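Local coordinates for lovastatin nonaketide synthase mokA (Monascus pilosus, PDB 6AD3), which builds the nonaketide core of monacolin K (lovastatin) as an iterative polyketide synthase and is represented here by its C-terminal condensation domain, at residues D212-E217 and A353-T358; L332-V337 and S505-F510; F348-A353 and F433-D438; F437-G442 and L470-D475; P480-K485 and A498-Y503. The protein carries 1 engineered substitution. All coordinates share one frame; numbering follows the deposited sequence.

Interaction 1 of 5, residues D212-E217 and A353-T358; sequences DGSTTE and ADTNRT
Thr-355, just past the strand end, lays its methyl CG2 against the hydroxyl of Ser-214 (CG2 to OG 3.5 Å) at the solvent side of the contact. Its OG1 accepts from Arg-357 N in an ST turn, one of two tight turns that lead the chain from Asp-354 to the arginine. Arg-357 then stretches its side chain, extended from CG to NE, across to the helix start. One face of its guanidinium lies against the CB of Ser-214, which is 3.2 Å from NE. At the edge, NH2 forms a salt bridge to Asp-212 OD1 (2.9 Å), reaching the syn side of the carboxylate with its N-H bent to 144°, and also donates to Thr-215 OG1 at 3.0 Å. The same OD1 caps the helix by accepting from Thr-215 N at 3.0 Å, so one oxygen holds both helix start and arginine. A water accepts from Arg-357 NE and donates to Asp-212 OD2 and Thr-355 O. OD2 also receives Phe-369 N and Ala-370 N, Thr-215 OG1 also bonds to Gly-367 O, and Arg-357 NH1 is bound by the carbonyls of Glu-362 and Gly-365. Asp-212 and Gly-213 match the end of the HHxxxDG motif, whose aspartate has such an arginine partner in related condensation domains. The pairing ties the N-terminus of helix 213-227 in one half of the domain to the loop following strand 348-354 in the other.

Interaction 2 of 5, residues L332-V337 and S505-F510; sequences LAAYHV and SILSMF
Ala-334 and Leu-507 have the nearest CA atoms (6.5 Å) of two helix segments whose axes pass 9.9 Å apart at 119°, the chains running more against each other than together. The small alanine suits this point: its CB meets the Leu-507 branch CD2 at 3.6 Å and lies 4.1 Å from Ile-506 CG2. Leu-507 leaves its helix with CG beside the backbone N (chi1 -71°), and its branched end bends in to reach the alanine. One turn further along helix 327-343, Val-337 sends CG1, the methyl anti to its backbone N, toward two partners on the other helix: Ile-506 CD1 at 3.8 Å and, from a side chain pointing back at it, Phe-510 CE2 at 4.0 Å. Ile-506 therefore serves both residues, with CG2 for Ala-334 and CD1 for Val-337; its chi1 of -134° lies well away from a staggered position. Phe-510 also stacks on Phe-386, and Val-337 touches His-389, so helix 386-401 closes in from a further side. All five touching side chains are buried and hydrocarbon, so the helices are joined by van der Waals fit and the exclusion of water, without polar pairing between the segments.

Interaction 3 of 5, residues F348-A353 and F433-D438; sequences FSIGLA and FQAVFD
Gly-351 and Phe-437 sit at the tight end of this parallel strand pair. Gly-351 N donates to Ala-435 O at 2.8 Å, Gly-351 O accepts from Phe-437 N, and Ala-353 N gives a nearly straight bond to Phe-437 O (2.9 Å, 174°). On one sheet face Leu-352 and Phe-437 lie side by side, both with CG anti to the backbone N, and Leu-352 CD1 meets the ring edge at CD2, 3.7 Å away. Ile-350 CG2 adds to this layer against Phe-437 CB. On the other face the bare glycine admits the Phe-433 ring, whose CD2 comes to 3.6 Å from Gly-351 CA, while Ala-353 CB rests on the carboxylate of Asp-438 (CB to CG 3.4 Å), itself salt-bridged to Arg-461. Toward Ser-349 the chains stay close, CB of Ser-349 packing on CB of Phe-433, but water takes over from direct amide bonds. One water accepts from Gln-434 N and lies 2.6 Å from Ser-349 O; a second accepts from Ser-349 N at 3.1 Å; Gln-434 OE1 is near both and is also bound by Leu-277 N. The chemistry thus changes along the pair: direct amide bonds join the strands from Gly-351 to Ala-353, whereas at their beginning water bridges the backbone of Ser-349 and Gln-434.

Interaction 4 of 5, residues F437-G442 and L470-D475; sequences FDYKQG and LEMSDD
Asp-438 exchanges backbone bonds with Leu-470 and Met-472 in two parallel strands that run 4.7 Å apart and within 5° of each other; Lys-440 N to Met-472 O (3.1 Å) and Asp-474 N to Lys-440 O (2.8 Å) continue the pairing. On the face of Phe-437, Leu-470 CD2 reaches that ring's edge at CE1 (3.7 Å). Met-472, bent at chi3 (56°), brings SD to the same ring obliquely, 4.0 Å from CE1, and to the edge of Tyr-439, 4.1 Å from CD2: Met-aromatic contacts with two rings at once. Farther along, Tyr-439 OH donates to Asp-474 OD2 at a short 2.6 Å. It meets the anti side of the carboxylate, whose plane stands 73° from the ring. The bond joins the two side chains beyond the methionine. The opposite face is more polar: the extended Lys-440 passes CE at 3.0 Å from Ser-473 OG, and Glu-471 forms a salt bridge with Lys-485 of the next strand. These strands lie inside the six-stranded mixed sheet, between strand 348-354 beside Phe-437 and strand 481-487 beside Glu-471, with Tyr-331 of helix 327-343 covering Phe-437 and Met-472.

Interaction 5 of 5, residues P480-K485 and A498-Y503; sequences PLLTVK and AFLESY
Helix-on-sheet packing of the CAT-like (chloramphenicol acetyltransferase) fold shared by condensation domains brings Leu-482 and Val-484 of strand 481-487 against helix 495-512. Strand and helix axes pass 8.7 Å apart at 137°, and alternate residues of the strand face the helix. Leu-482 meets two partners: its CB touches Leu-500 CD1 at 3.8 Å, and its branch CD2 comes to the edge of the Tyr-503 ring, 4.0 Å from CD2 of that tyrosine. The leucine and tyrosine side chains cross at about a right angle. Val-484 turns both methyls to one ring atom of Phe-499: CG1 and CG2 each lie 3.8 Å from CD1, again with the side chains nearly perpendicular, and CG2 also slides past Leu-500 CB (4.1 Å). Leu-500 thus fits between the two strand residues. It and both aromatic residues project with CG anti to the backbone N (chi1 178° in Leu-500), which carries them out from the helix toward the sheet. Tyr-503 keeps its polar end satisfied by bonding through OH to Tyr-331 O. The helix lies over the sheet next to helix 327-343, whose Leu-338 touches Phe-499 and Tyr-503, while strands 301-307 and 468-473 flank strand 481-487 on its two sides.

Interactions 3, 4 and 5 follow one sheet across: strand 435-440 is shared by 3 and 4, and strand 468-473 of 4 pairs with the strand of 5 through backbone bonds, with the Glu-471 to Lys-485 salt bridge added. Interactions 2 and 5 both use helix 495-512 and are wholly buried and apolar, whereas 3 and 4 rest on backbone bonds, with 4 running out into exposed polar residues. Tyr-335 of interaction 2 touches Phe-499 and Tyr-503 of helix 495-512 and Phe-437 of the sheet, joining the helices to the strands. Interaction 1 differs: buried yet ionic, it leaves the same sheet at Ala-353 and binds the opposite half of the domain.

Interaction 1 of 5, residues D212-E217 and A353-T358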
# COMPACT_ATOMS: atom_id res chain seq x y z
N ASP A 212 0.84 -7.27 3.75
CA ASP A 212 0.87 -5.81 3.49
C ASP A 212 2.22 -5.29 3.96
O ASP A 212 3.08 -6.08 4.32
CB ASP A 212 -0.33 -5.04 4.16
CG ASP A 212 -0.32 -5.07 5.70
OD1 ASP A 212 0.71 -5.33 6.35
OD2 ASP A 212 -1.40 -4.76 6.28
N GLY A 213 2.48 -4.00 3.77
CA GLY A 213 3.83 -3.46 4.02
C GLY A 213 4.32 -3.76 5.43
O GLY A 213 5.50 -4.07 5.65
N SER A 214 3.44 -3.62 6.43
CA SER A 214 3.83 -3.94 7.80
C SER A 214 4.12 -5.42 8.04
O SER A 214 5.04 -5.81 8.79
CB SER A 214 2.78 -3.42 8.79
OG SER A 214 2.72 -2.00 8.71
N THR A 215 3.33 -6.28 7.39
CA THR A 215 3.60 -7.68 7.44
C THR A 215 4.95 -8.03 6.85
O THR A 215 5.70 -8.85 7.42
CB THR A 215 2.47 -8.47 6.78
OG1 THR A 215 1.30 -8.35 7.62
CG2 THR A 215 2.83 -9.92 6.63
N THR A 216 5.30 -7.44 5.73
CA THR A 216 6.64 -7.66 5.15
C THR A 216 7.76 -7.25 6.10
O THR A 216 8.66 -8.04 6.36
CB THR A 216 6.79 -6.91 3.82
OG1 THR A 216 5.73 -7.29 2.94
CG2 THR A 216 8.14 -7.22 3.14
N GLU A 217 7.60 -6.10 6.76
CA GLU A 217 8.56 -5.67 7.80
C GLU A 217 8.63 -6.71 8.89
O GLU A 217 9.74 -7.11 9.32
CB GLU A 217 8.12 -4.32 8.40
CG GLU A 217 8.23 -3.13 7.44
CD GLU A 217 7.43 -1.88 7.88
OE1 GLU A 217 7.29 -0.93 7.05
OE2 GLU A 217 6.77 -1.91 8.94
N ALA A 353 -3.16 6.36 2.88
CA ALA A 353 -2.89 5.02 3.35
C ALA A 353 -2.69 5.05 4.86
O ALA A 353 -2.12 6.02 5.42
CB ALA A 353 -1.62 4.44 2.65
N ASP A 354 -3.19 4.02 5.55
CA ASP A 354 -3.00 3.90 6.97
C ASP A 354 -2.86 2.41 7.31
O ASP A 354 -3.58 1.60 6.76
CB ASP A 354 -4.18 4.50 7.74
CG ASP A 354 -3.93 4.51 9.22
OD1 ASP A 354 -3.11 5.34 9.67
OD2 ASP A 354 -4.54 3.71 9.93
N THR A 355 -1.94 2.07 8.18
CA THR A 355 -1.73 0.67 8.53
C THR A 355 -2.91 0.02 9.23
O THR A 355 -3.04 -1.21 9.19
CB THR A 355 -0.53 0.47 9.46
OG1 THR A 355 -0.77 1.16 10.70
CG2 THR A 355 0.77 0.91 8.82
N ASN A 356 -3.73 0.81 9.90
CA ASN A 356 -4.83 0.29 10.72
C ASN A 356 -4.32 -0.68 11.81
O ASN A 356 -4.95 -1.66 12.11
CB ASN A 356 -5.94 -0.33 9.87
CG ASN A 356 -7.32 -0.23 10.52
OD1 ASN A 356 -8.30 -0.74 9.99
ND2 ASN A 356 -7.40 0.42 11.65
N ARG A 357 -3.14 -0.40 12.34
CA ARG A 357 -2.61 -1.15 13.45
C ARG A 357 -2.44 -0.16 14.60
O ARG A 357 -1.65 0.74 14.51
CB ARG A 357 -1.28 -1.77 13.07
CG ARG A 357 -1.38 -2.85 12.01
CD ARG A 357 -0.03 -3.18 11.45
NE ARG A 357 -0.02 -4.05 10.27
CZ ARG A 357 0.30 -5.33 10.29
NH1 ARG A 357 0.60 -5.92 11.43
NH2 ARG A 357 0.32 -6.04 9.18
N THR A 358 -3.20 -0.41 15.65
CA THR A 358 -3.56 0.54 16.69
C THR A 358 -3.23 0.09 18.13
O THR A 358 -3.62 0.74 19.09
CB THR A 358 -5.09 0.85 16.61
OG1 THR A 358 -5.84 -0.15 17.29
CG2 THR A 358 -5.58 0.84 15.18
O HOH W 1 -0.97 -2.71 7.91

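Interaction 2 of 5, residues L332-V337 and S505-F510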
# COMPACT_ATOMS: atom_id res chain seq x y z
N LEU A 332 2.02 15.53 2.29
CA LEU A 332 0.62 15.36 1.89
C LEU A 332 0.05 16.71 1.43
O LEU A 332 -0.57 16.82 0.39
CB LEU A 332 -0.20 14.82 3.05
CG LEU A 332 -1.72 14.85 2.81
CD1 LEU A 332 -2.12 13.99 1.63
CD2 LEU A 332 -2.44 14.40 4.06
N ALA A 333 0.34 17.75 2.21
CA ALA A 333 -0.12 19.07 1.86
C ALA A 333 0.43 19.53 0.52
O ALA A 333 -0.30 20.11 -0.26
CB ALA A 333 0.22 20.08 2.98
N ALA A 334 1.71 19.28 0.27
CA ALA A 334 2.33 19.67 -0.95
C ALA A 334 1.77 18.86 -2.15
O ALA A 334 1.57 19.38 -3.24
CB ALA A 334 3.84 19.51 -0.83
N TYR A 335 1.47 17.59 -1.91
CA TYR A 335 0.85 16.73 -2.92
C TYR A 335 -0.52 17.27 -3.29
O TYR A 335 -0.84 17.39 -4.48
CB TYR A 335 0.76 15.31 -2.37
CG TYR A 335 0.08 14.31 -3.25
CD1 TYR A 335 0.58 13.99 -4.48
CD2 TYR A 335 -0.83 13.43 -2.70
CE1 TYR A 335 0.07 12.92 -5.21
CE2 TYR A 335 -1.34 12.36 -3.42
CZ TYR A 335 -0.91 12.13 -4.68
OH TYR A 335 -1.42 11.04 -5.39
N HIS A 336 -1.31 17.63 -2.28
CA HIS A 336 -2.61 18.22 -2.52
C HIS A 336 -2.49 19.49 -3.35
O HIS A 336 -3.24 19.68 -4.32
CB HIS A 336 -3.32 18.53 -1.21
CG HIS A 336 -4.50 19.41 -1.37
ND1 HIS A 336 -4.45 20.77 -1.13
CD2 HIS A 336 -5.71 19.17 -1.93
CE1 HIS A 336 -5.59 21.32 -1.50
NE2 HIS A 336 -6.37 20.38 -1.99
N VAL A 337 -1.55 20.37 -2.98
CA VAL A 337 -1.38 21.63 -3.73
C VAL A 337 -1.01 21.40 -5.20
O VAL A 337 -1.60 21.99 -6.08
CB VAL A 337 -0.31 22.52 -3.09
CG1 VAL A 337 0.00 23.71 -3.98
CG2 VAL A 337 -0.78 22.97 -1.70
N SER A 505 10.10 19.95 -7.10
CA SER A 505 10.18 21.43 -7.17
C SER A 505 9.31 22.13 -6.14
O SER A 505 9.75 23.09 -5.46
CB SER A 505 9.88 21.91 -8.61
OG SER A 505 10.91 21.49 -9.51
N ILE A 506 8.09 21.68 -5.99
CA ILE A 506 7.15 22.32 -5.09
C ILE A 506 7.54 22.09 -3.62
O ILE A 506 7.43 23.00 -2.80
CB ILE A 506 5.66 21.92 -5.40
CG1 ILE A 506 4.77 23.16 -5.42
CG2 ILE A 506 5.13 20.88 -4.45
CD1 ILE A 506 3.28 22.88 -5.60
N LEU A 507 8.10 20.91 -3.31
CA LEU A 507 8.63 20.63 -1.98
C LEU A 507 9.82 21.51 -1.69
O LEU A 507 9.93 22.08 -0.62
CB LEU A 507 9.11 19.19 -1.86
CG LEU A 507 8.02 18.11 -1.85
CD1 LEU A 507 8.69 16.74 -2.01
CD2 LEU A 507 7.19 18.15 -0.58
N SER A 508 10.67 21.70 -2.68
CA SER A 508 11.84 22.51 -2.48
C SER A 508 11.42 23.98 -2.24
O SER A 508 11.96 24.67 -1.36
CB SER A 508 12.77 22.40 -3.69
OG SER A 508 13.90 23.24 -3.47
N MET A 509 10.45 24.45 -3.01
CA MET A 509 10.06 25.86 -2.91
C MET A 509 9.36 26.15 -1.58
O MET A 509 9.69 27.12 -0.88
CB MET A 509 9.18 26.23 -4.11
CG MET A 509 8.58 27.60 -4.08
SD MET A 509 7.49 27.91 -5.52
CE MET A 509 6.09 26.86 -5.12
N PHE A 510 8.41 25.32 -1.20
CA PHE A 510 7.65 25.56 0.02
C PHE A 510 8.48 25.34 1.28
O PHE A 510 8.21 25.98 2.32
CB PHE A 510 6.35 24.73 0.08
CG PHE A 510 5.28 25.21 -0.86
CD1 PHE A 510 4.97 26.55 -0.96
CD2 PHE A 510 4.59 24.32 -1.66
CE1 PHE A 510 3.96 26.99 -1.80
CE2 PHE A 510 3.58 24.76 -2.52
CZ PHE A 510 3.29 26.09 -2.61

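Interaction 3 of 5, residues F348-A353 and F433-D438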
# COMPACT_ATOMS: atom_id res chain seq x y z
N PHE A 348 -11.68 17.73 -4.31
CA PHE A 348 -11.35 16.36 -4.65
C PHE A 348 -10.82 15.65 -3.43
O PHE A 348 -10.48 16.30 -2.43
CB PHE A 348 -10.32 16.28 -5.81
CG PHE A 348 -9.01 16.99 -5.54
CD1 PHE A 348 -8.89 18.38 -5.74
CD2 PHE A 348 -7.90 16.30 -5.00
CE1 PHE A 348 -7.68 19.02 -5.54
CE2 PHE A 348 -6.70 16.96 -4.78
CZ PHE A 348 -6.61 18.32 -4.99
N SER A 349 -10.69 14.33 -3.52
CA SER A 349 -10.30 13.55 -2.35
C SER A 349 -9.02 12.79 -2.57
O SER A 349 -8.65 12.45 -3.71
CB SER A 349 -11.43 12.59 -1.95
OG SER A 349 -12.59 13.29 -1.53
N ILE A 350 -8.29 12.60 -1.48
CA ILE A 350 -7.06 11.83 -1.51
C ILE A 350 -7.18 10.70 -0.50
O ILE A 350 -7.39 10.94 0.70
CB ILE A 350 -5.84 12.69 -1.14
CG1 ILE A 350 -5.70 13.90 -2.13
CG2 ILE A 350 -4.57 11.80 -1.13
CD1 ILE A 350 -4.63 14.91 -1.74
N GLY A 351 -6.98 9.47 -0.97
CA GLY A 351 -6.92 8.33 -0.08
C GLY A 351 -5.60 8.28 0.64
O GLY A 351 -4.56 8.11 0.02
N LEU A 352 -5.64 8.48 1.95
CA LEU A 352 -4.44 8.41 2.77
C LEU A 352 -4.24 6.99 3.29
O LEU A 352 -5.16 6.41 3.90
CB LEU A 352 -4.54 9.41 3.92
CG LEU A 352 -3.44 9.34 5.00
CD1 LEU A 352 -2.10 9.78 4.44
CD2 LEU A 352 -3.78 10.20 6.21
N ALA A 353 -3.16 6.36 2.88
CA ALA A 353 -2.89 5.02 3.35
C ALA A 353 -2.69 5.05 4.86
O ALA A 353 -2.12 6.02 5.42
CB ALA A 353 -1.62 4.44 2.65
N PHE A 433 -12.50 8.42 -4.54
CA PHE A 433 -11.26 9.17 -4.68
C PHE A 433 -10.40 8.56 -5.76
O PHE A 433 -10.43 7.34 -5.94
CB PHE A 433 -10.47 9.24 -3.34
CG PHE A 433 -10.26 7.90 -2.67
CD1 PHE A 433 -11.28 7.30 -1.93
CD2 PHE A 433 -9.05 7.20 -2.80
CE1 PHE A 433 -11.10 6.07 -1.32
CE2 PHE A 433 -8.89 5.97 -2.21
CZ PHE A 433 -9.91 5.39 -1.47
N GLN A 434 -9.61 9.40 -6.44
CA GLN A 434 -8.83 8.95 -7.60
C GLN A 434 -7.33 9.21 -7.41
O GLN A 434 -6.54 8.86 -8.27
CB GLN A 434 -9.30 9.64 -8.89
CG GLN A 434 -10.75 9.30 -9.24
CD GLN A 434 -11.79 10.05 -8.42
OE1 GLN A 434 -11.72 11.27 -8.23
NE2 GLN A 434 -12.78 9.31 -7.94
N ALA A 435 -6.98 9.76 -6.27
CA ALA A 435 -5.60 9.96 -5.87
C ALA A 435 -5.35 9.28 -4.52
O ALA A 435 -6.18 9.36 -3.60
CB ALA A 435 -5.33 11.45 -5.71
N VAL A 436 -4.15 8.72 -4.37
CA VAL A 436 -3.73 8.11 -3.11
C VAL A 436 -2.36 8.65 -2.71
O VAL A 436 -1.50 8.87 -3.57
CB VAL A 436 -3.68 6.57 -3.23
CG1 VAL A 436 -2.92 5.91 -2.07
CG2 VAL A 436 -5.09 5.99 -3.32
N PHE A 437 -2.15 8.74 -1.39
CA PHE A 437 -0.91 9.11 -0.77
C PHE A 437 -0.55 8.05 0.27
O PHE A 437 -1.33 7.78 1.21
CB PHE A 437 -1.03 10.47 -0.10
CG PHE A 437 0.26 10.93 0.59
CD1 PHE A 437 1.36 11.28 -0.15
CD2 PHE A 437 0.37 10.97 1.97
CE1 PHE A 437 2.55 11.69 0.45
CE2 PHE A 437 1.53 11.46 2.58
CZ PHE A 437 2.61 11.80 1.82
N ASP A 438 0.62 7.46 0.14
CA ASP A 438 1.05 6.38 1.05
C ASP A 438 2.45 6.67 1.53
O ASP A 438 3.42 6.60 0.75
CB ASP A 438 0.98 5.04 0.32
CG ASP A 438 1.37 3.84 1.21
OD1 ASP A 438 1.98 4.06 2.26
OD2 ASP A 438 0.92 2.70 0.90
O HOH W 2 -9.53 12.29 -6.19
O HOH W 3 -12.17 13.14 -6.00

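Interaction 4 of 5, residues F437-G442 and L470-D475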
# COMPACT_ATOMS: atom_id res chain seq x y z
N PHE A 437 -2.15 8.74 -1.39
CA PHE A 437 -0.91 9.11 -0.77
C PHE A 437 -0.55 8.05 0.27
O PHE A 437 -1.33 7.78 1.21
CB PHE A 437 -1.03 10.47 -0.10
CG PHE A 437 0.26 10.93 0.59
CD1 PHE A 437 1.36 11.28 -0.15
CD2 PHE A 437 0.37 10.97 1.97
CE1 PHE A 437 2.55 11.69 0.45
CE2 PHE A 437 1.53 11.46 2.58
CZ PHE A 437 2.61 11.80 1.82
N ASP A 438 0.62 7.46 0.14
CA ASP A 438 1.05 6.38 1.05
C ASP A 438 2.45 6.67 1.53
O ASP A 438 3.42 6.60 0.75
CB ASP A 438 0.98 5.04 0.32
CG ASP A 438 1.37 3.84 1.21
OD1 ASP A 438 1.98 4.06 2.26
OD2 ASP A 438 0.92 2.70 0.90
N TYR A 439 2.57 7.00 2.82
CA TYR A 439 3.84 7.40 3.42
C TYR A 439 4.18 6.43 4.55
O TYR A 439 3.32 6.09 5.37
CB TYR A 439 3.73 8.82 3.98
CG TYR A 439 4.84 9.26 4.90
CD1 TYR A 439 4.87 8.87 6.23
CD2 TYR A 439 5.84 10.08 4.44
CE1 TYR A 439 5.86 9.32 7.09
CE2 TYR A 439 6.82 10.58 5.31
CZ TYR A 439 6.78 10.21 6.64
OH TYR A 439 7.82 10.61 7.49
N LYS A 440 5.39 5.94 4.53
CA LYS A 440 5.92 5.12 5.62
C LYS A 440 7.33 5.54 6.05
O LYS A 440 8.09 6.13 5.27
CB LYS A 440 5.87 3.65 5.22
CG LYS A 440 6.99 3.23 4.29
CD LYS A 440 6.88 1.77 3.93
CE LYS A 440 8.03 1.43 2.96
NZ LYS A 440 8.06 0.02 2.60
N GLN A 441 7.61 5.34 7.36
CA GLN A 441 8.84 5.81 7.99
C GLN A 441 9.75 4.72 8.58
O GLN A 441 10.76 5.03 9.17
CB GLN A 441 8.43 6.72 9.15
CG GLN A 441 8.76 8.14 8.99
CD GLN A 441 8.47 8.91 10.28
OE1 GLN A 441 9.26 9.72 10.70
NE2 GLN A 441 7.35 8.61 10.92
N GLY A 442 9.46 3.46 8.35
CA GLY A 442 10.29 2.39 8.96
C GLY A 442 11.80 2.49 8.75
O GLY A 442 12.29 3.14 7.84
N LEU A 470 1.05 8.45 -5.09
CA LEU A 470 2.36 8.82 -4.59
C LEU A 470 2.66 7.95 -3.36
O LEU A 470 1.92 8.00 -2.36
CB LEU A 470 2.39 10.30 -4.19
CG LEU A 470 3.61 10.76 -3.39
CD1 LEU A 470 4.87 10.52 -4.17
CD2 LEU A 470 3.52 12.24 -3.05
N GLU A 471 3.68 7.08 -3.49
CA GLU A 471 4.13 6.26 -2.38
C GLU A 471 5.52 6.75 -1.99
O GLU A 471 6.30 7.10 -2.87
CB GLU A 471 4.28 4.80 -2.80
CG GLU A 471 3.02 4.15 -3.28
CD GLU A 471 3.23 2.73 -3.70
OE1 GLU A 471 2.41 2.22 -4.51
OE2 GLU A 471 4.11 2.07 -3.09
N MET A 472 5.75 6.95 -0.69
CA MET A 472 7.03 7.43 -0.19
C MET A 472 7.52 6.54 0.93
O MET A 472 6.72 6.12 1.79
CB MET A 472 6.88 8.81 0.45
CG MET A 472 6.54 9.92 -0.42
SD MET A 472 6.53 11.38 0.64
CE MET A 472 8.19 11.35 1.39
N SER A 473 8.83 6.36 0.99
CA SER A 473 9.51 5.85 2.18
C SER A 473 10.35 6.98 2.74
O SER A 473 11.03 7.68 2.00
CB SER A 473 10.41 4.65 1.82
OG SER A 473 9.60 3.52 1.42
N ASP A 474 10.38 7.08 4.05
CA ASP A 474 11.16 8.11 4.73
C ASP A 474 11.92 7.39 5.86
O ASP A 474 11.64 7.60 7.05
CB ASP A 474 10.21 9.18 5.26
CG ASP A 474 10.91 10.33 5.98
OD1 ASP A 474 12.13 10.41 5.87
OD2 ASP A 474 10.20 11.17 6.58
N ASP A 475 12.88 6.57 5.47
CA ASP A 475 13.70 5.80 6.42
C ASP A 475 14.68 6.79 7.04
O ASP A 475 15.35 7.52 6.31
CB ASP A 475 14.45 4.70 5.65
CG ASP A 475 15.31 3.83 6.51
OD1 ASP A 475 15.85 4.34 7.51
OD2 ASP A 475 15.43 2.64 6.18

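Interaction 5 of 5, residues P480-K485 and A498-Y503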
# COMPACT_ATOMS: atom_id res chain seq x y z
N PRO A 480 14.49 10.44 1.65
CA PRO A 480 13.18 9.96 1.27
C PRO A 480 13.15 9.43 -0.18
O PRO A 480 13.78 9.99 -1.07
CB PRO A 480 12.31 11.21 1.42
CG PRO A 480 13.06 12.09 2.39
CD PRO A 480 14.49 11.85 2.05
N LEU A 481 12.43 8.34 -0.39
CA LEU A 481 12.29 7.74 -1.69
C LEU A 481 10.85 7.91 -2.19
O LEU A 481 9.92 7.48 -1.53
CB LEU A 481 12.64 6.24 -1.64
CG LEU A 481 12.72 5.53 -3.01
CD1 LEU A 481 13.87 6.10 -3.82
CD2 LEU A 481 12.83 4.01 -2.84
N LEU A 482 10.69 8.54 -3.35
CA LEU A 482 9.39 8.89 -3.87
C LEU A 482 9.10 8.05 -5.09
O LEU A 482 9.87 8.07 -6.06
CB LEU A 482 9.35 10.38 -4.25
CG LEU A 482 9.45 11.47 -3.17
CD1 LEU A 482 10.50 11.23 -2.14
CD2 LEU A 482 9.64 12.81 -3.82
N THR A 483 7.90 7.45 -5.14
CA THR A 483 7.43 6.71 -6.29
C THR A 483 6.09 7.31 -6.71
O THR A 483 5.16 7.40 -5.88
CB THR A 483 7.19 5.21 -5.96
OG1 THR A 483 8.40 4.65 -5.45
CG2 THR A 483 6.75 4.43 -7.17
N VAL A 484 6.00 7.71 -7.98
CA VAL A 484 4.73 8.18 -8.56
C VAL A 484 4.25 7.19 -9.64
O VAL A 484 5.04 6.78 -10.56
CB VAL A 484 4.91 9.58 -9.21
CG1 VAL A 484 3.67 9.96 -10.00
CG2 VAL A 484 5.18 10.60 -8.13
N LYS A 485 2.99 6.79 -9.52
CA LYS A 485 2.33 5.88 -10.45
C LYS A 485 1.14 6.59 -11.05
O LYS A 485 0.33 7.16 -10.32
CB LYS A 485 1.85 4.62 -9.73
CG LYS A 485 2.96 3.84 -9.00
CD LYS A 485 2.39 2.63 -8.23
CE LYS A 485 3.49 1.74 -7.64
NZ LYS A 485 2.91 0.71 -6.72
N ALA A 498 7.41 13.64 -15.06
CA ALA A 498 7.05 15.04 -15.10
C ALA A 498 6.32 15.47 -13.80
O ALA A 498 6.65 16.48 -13.19
CB ALA A 498 6.19 15.34 -16.33
N PHE A 499 5.42 14.63 -13.31
CA PHE A 499 4.77 14.88 -12.02
C PHE A 499 5.74 14.87 -10.87
O PHE A 499 5.74 15.76 -10.02
CB PHE A 499 3.66 13.86 -11.77
CG PHE A 499 2.86 14.15 -10.54
CD1 PHE A 499 3.28 13.72 -9.30
CD2 PHE A 499 1.67 14.83 -10.61
CE1 PHE A 499 2.54 13.99 -8.16
CE2 PHE A 499 0.91 15.08 -9.47
CZ PHE A 499 1.37 14.68 -8.23
N LEU A 500 6.61 13.89 -10.85
CA LEU A 500 7.59 13.75 -9.79
C LEU A 500 8.54 14.94 -9.75
O LEU A 500 8.84 15.48 -8.66
CB LEU A 500 8.33 12.43 -9.98
CG LEU A 500 9.45 11.97 -9.09
CD1 LEU A 500 9.01 11.99 -7.64
CD2 LEU A 500 9.86 10.58 -9.51
N GLU A 501 8.94 15.43 -10.92
CA GLU A 501 9.82 16.59 -10.99
C GLU A 501 9.10 17.81 -10.45
O GLU A 501 9.71 18.63 -9.77
CB GLU A 501 10.28 16.84 -12.43
CG GLU A 501 11.34 15.83 -12.89
CD GLU A 501 11.74 15.98 -14.35
OE1 GLU A 501 12.73 15.30 -14.74
OE2 GLU A 501 10.96 16.57 -15.17
N SER A 502 7.85 18.01 -10.86
CA SER A 502 7.05 19.14 -10.35
C SER A 502 6.81 19.08 -8.85
O SER A 502 6.83 20.10 -8.15
CB SER A 502 5.71 19.24 -11.09
OG SER A 502 5.94 19.65 -12.42
N TYR A 503 6.66 17.86 -8.33
CA TYR A 503 6.45 17.66 -6.92
C TYR A 503 7.72 17.98 -6.13
O TYR A 503 7.67 18.70 -5.12
CB TYR A 503 5.99 16.22 -6.68
CG TYR A 503 5.69 15.90 -5.23
CD1 TYR A 503 4.70 16.60 -4.53
CD2 TYR A 503 6.37 14.90 -4.57
CE1 TYR A 503 4.43 16.33 -3.20
CE2 TYR A 503 6.13 14.64 -3.22
CZ TYR A 503 5.14 15.34 -2.55
OH TYR A 503 4.92 15.10 -1.22